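Local coordinates for protein 433aa long hypothetical phosphoribosylglycinamide formyl transferase (Pyrococcus horikoshii, PDB 2DWC) that is of unknown function but belongs to the ATP-grasp superfamily and binds adenosine-5'-diphosphate, at residues 105-113 with 269-277. Numbering follows the deposited sequence.
Sequences GYFVVPNAR and VLGGLGIFG
Pro110, which follows a cis peptide bond, and Gly272 bring the two backbones to 4.4 Å between their CA atoms, close enough for a pair of CA-H...O contacts: Gly272 CA lies 3.2 Å from Pro110 O, and Pro110 CA approaches Leu273 O. The latter oxygen, buried here, has no hydrogen-bonding partner in the model and also meets Val109 CG1. Asn111 supplies the polar link. Its ND2 donates to Leu270 O at 3.0 Å, almost perfectly straight (179° at the hydrogen), with the acceptor in the plane of the side-chain amide and the donor tilted 16° from the carbonyl plane. The contact joins the preATP-grasp region, of Rossmann-like type, to the ATP-grasp region at the turn between helix 253-270 and strand 274-283. A water gives one hydrogen to Asn111 OD1 and the other to Leu270 O, so the carbonyl of the last residue of helix 253-270 receives two bonds. Asn111 is meanwhile the N-cap of helix 112-118, its OD1 accepting from Ala114 N; chi1 of 45° places CG between the backbone N and the carbonyl carbon, and from there the amide caps one helix while binding the last turn of another. Two apolar contacts accompany these bonds: the Phe276 ring reaches Pro110 obliquely, Phe276 CZ 3.7 Å from Pro110 CB, while Phe107 CZ meets Leu273 CB and CD1, both at 4.1 Å, the two side chains crossing nearly at right angles.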
loop_
_atom_site.group_PDB
_atom_site.type_symbol
_atom_site.label_atom_id
_atom_site.label_comp_id
_atom_site.label_asym_id
_atom_site.label_seq_id
_atom_site.Cartn_x
_atom_site.Cartn_y
_atom_site.Cartn_z
ATOM N N GLY B 105 17.619 6.912 -26.212
ATOM C CA GLY B 105 16.288 6.351 -26.255
ATOM C C GLY B 105 15.704 5.738 -24.982
ATOM O O GLY B 105 14.742 4.974 -25.080
ATOM N N TYR B 106 16.289 6.014 -23.810
ATOM C CA TYR B 106 15.699 5.490 -22.575
ATOM C C TYR B 106 14.975 6.649 -21.941
ATOM O O TYR B 106 15.534 7.759 -21.851
ATOM C CB TYR B 106 16.776 5.003 -21.596
ATOM C CG TYR B 106 17.460 3.778 -22.120
ATOM C CD1 TYR B 106 18.685 3.876 -22.768
ATOM C CD2 TYR B 106 16.847 2.526 -22.036
ATOM C CE1 TYR B 106 19.291 2.770 -23.333
ATOM C CE2 TYR B 106 17.470 1.392 -22.602
ATOM C CZ TYR B 106 18.678 1.543 -23.242
ATOM O OH TYR B 106 19.286 0.452 -23.806
ATOM N N PHE B 107 13.797 6.365 -21.374
ATOM C CA PHE B 107 12.947 7.403 -20.831
ATOM C C PHE B 107 13.327 7.838 -19.401
ATOM O O PHE B 107 13.091 7.118 -18.431
ATOM C CB PHE B 107 11.475 6.928 -20.887
ATOM C CG PHE B 107 10.492 7.942 -20.373
ATOM C CD1 PHE B 107 10.610 9.296 -20.747
ATOM C CD2 PHE B 107 9.459 7.561 -19.521
ATOM C CE1 PHE B 107 9.703 10.267 -20.274
ATOM C CE2 PHE B 107 8.525 8.551 -19.040
ATOM C CZ PHE B 107 8.674 9.898 -19.433
ATOM N N VAL B 108 13.938 9.013 -19.313
ATOM C CA VAL B 108 14.332 9.627 -18.042
ATOM C C VAL B 108 13.204 10.558 -17.599
ATOM O O VAL B 108 12.725 11.412 -18.378
ATOM C CB VAL B 108 15.632 10.411 -18.233
ATOM C CG1 VAL B 108 16.037 11.127 -16.949
ATOM C CG2 VAL B 108 16.742 9.432 -18.674
ATOM N N VAL B 109 12.789 10.402 -16.343
ATOM C CA VAL B 109 11.647 11.131 -15.774
ATOM C C VAL B 109 12.023 12.375 -14.992
ATOM O O VAL B 109 12.947 12.341 -14.169
ATOM C CB VAL B 109 10.915 10.194 -14.777
ATOM C CG1 VAL B 109 9.878 10.965 -13.926
ATOM C CG2 VAL B 109 10.275 9.034 -15.566
ATOM N N PRO B 110 11.348 13.507 -15.253
ATOM C CA PRO B 110 10.265 13.754 -16.234
ATOM C C PRO B 110 10.932 13.920 -17.603
ATOM O O PRO B 110 10.331 13.614 -18.652
ATOM C CB PRO B 110 9.591 15.019 -15.689
ATOM C CG PRO B 110 10.739 15.759 -15.057
ATOM C CD PRO B 110 11.538 14.660 -14.354
ATOM N N ASN B 111 12.170 14.420 -17.546
ATOM C CA ASN B 111 13.147 14.494 -18.667
ATOM C C ASN B 111 14.459 14.821 -17.942
ATOM O O ASN B 111 14.459 15.239 -16.767
ATOM C CB ASN B 111 12.832 15.555 -19.790
ATOM C CG ASN B 111 12.414 16.884 -19.242
ATOM O OD1 ASN B 111 13.110 17.490 -18.436
ATOM N ND2 ASN B 111 11.241 17.359 -19.692
ATOM N N ALA B 112 15.575 14.639 -18.624
ATOM C CA ALA B 112 16.867 14.874 -17.988
ATOM C C ALA B 112 17.078 16.347 -17.625
ATOM O O ALA B 112 17.583 16.675 -16.560
ATOM C CB ALA B 112 18.000 14.371 -18.938
ATOM N N ARG B 113 16.639 17.239 -18.505
ATOM C CA ARG B 113 16.839 18.666 -18.278
ATOM C C ARG B 113 16.203 19.175 -16.985
ATOM O O ARG B 113 16.777 20.020 -16.285
ATOM C CB ARG B 113 16.310 19.435 -19.500
ATOM C CG ARG B 113 16.532 20.963 -19.373
ATOM C CD ARG B 113 16.633 21.627 -20.738
ATOM N NE ARG B 113 17.256 22.959 -20.656
ATOM C CZ ARG B 113 16.611 24.066 -20.290
ATOM N NH1 ARG B 113 15.321 24.006 -19.989
ATOM N NH2 ARG B 113 17.257 25.226 -20.189
ATOM N N VAL B 269 6.535 24.614 -18.473
ATOM C CA VAL B 269 7.906 24.876 -18.921
ATOM C C VAL B 269 8.839 23.659 -18.721
ATOM O O VAL B 269 9.642 23.328 -19.605
ATOM C CB VAL B 269 8.514 26.077 -18.187
ATOM C CG1 VAL B 269 10.008 26.198 -18.521
ATOM C CG2 VAL B 269 7.770 27.372 -18.618
ATOM N N LEU B 270 8.753 22.998 -17.565
ATOM C CA LEU B 270 9.654 21.862 -17.333
ATOM C C LEU B 270 9.327 20.689 -18.257
ATOM O O LEU B 270 10.239 20.016 -18.736
ATOM C CB LEU B 270 9.644 21.450 -15.837
ATOM C CG LEU B 270 10.167 22.548 -14.895
ATOM C CD1 LEU B 270 10.015 22.081 -13.450
ATOM C CD2 LEU B 270 11.664 22.869 -15.213
ATOM N N GLY B 271 8.032 20.456 -18.497
ATOM C CA GLY B 271 7.596 19.412 -19.414
ATOM C C GLY B 271 7.767 17.982 -18.904
ATOM O O GLY B 271 7.915 17.788 -17.697
ATOM N N GLY B 272 7.737 17.016 -19.830
ATOM C CA GLY B 272 7.904 15.609 -19.472
ATOM C C GLY B 272 6.649 14.975 -18.909
ATOM O O GLY B 272 5.527 15.461 -19.111
ATOM N N LEU B 273 6.818 13.857 -18.200
ATOM C CA LEU B 273 5.676 13.201 -17.527
ATOM C C LEU B 273 6.118 12.922 -16.094
ATOM O O LEU B 273 7.281 12.642 -15.863
ATOM C CB LEU B 273 5.314 11.833 -18.132
ATOM C CG LEU B 273 4.910 11.788 -19.608
ATOM C CD1 LEU B 273 4.684 10.310 -20.002
ATOM C CD2 LEU B 273 3.619 12.636 -19.799
ATOM N N GLY B 274 5.192 13.010 -15.146
ATOM C CA GLY B 274 5.541 12.734 -13.758
ATOM C C GLY B 274 4.974 13.750 -12.785
ATOM O O GLY B 274 4.384 14.766 -13.184
ATOM N N ILE B 275 5.107 13.463 -11.504
ATOM C CA ILE B 275 4.637 14.422 -10.508
ATOM C C ILE B 275 5.783 15.386 -10.154
ATOM O O ILE B 275 6.967 15.019 -10.203
ATOM C CB ILE B 275 4.078 13.669 -9.297
ATOM C CG1 ILE B 275 3.014 14.551 -8.621
ATOM C CG2 ILE B 275 5.166 13.287 -8.379
ATOM C CD1 ILE B 275 2.065 13.740 -7.869
ATOM N N PHE B 276 5.417 16.617 -9.780
ATOM C CA PHE B 276 6.371 17.653 -9.432
ATOM C C PHE B 276 5.985 18.187 -8.059
ATOM O O PHE B 276 4.803 18.283 -7.755
ATOM C CB PHE B 276 6.261 18.838 -10.434
ATOM C CG PHE B 276 6.747 18.525 -11.824
ATOM C CD1 PHE B 276 5.975 17.765 -12.696
ATOM C CD2 PHE B 276 7.987 18.983 -12.261
ATOM C CE1 PHE B 276 6.436 17.457 -13.995
ATOM C CE2 PHE B 276 8.459 18.685 -13.573
ATOM C CZ PHE B 276 7.675 17.922 -14.423
ATOM N N GLY B 277 6.960 18.530 -7.235
ATOM C CA GLY B 277 6.623 19.105 -5.943
ATOM C C GLY B 277 6.937 20.604 -6.103
ATOM O O GLY B 277 8.080 21.046 -5.935
HETATM O O HOH W 1 12.848 20.429 -18.305
#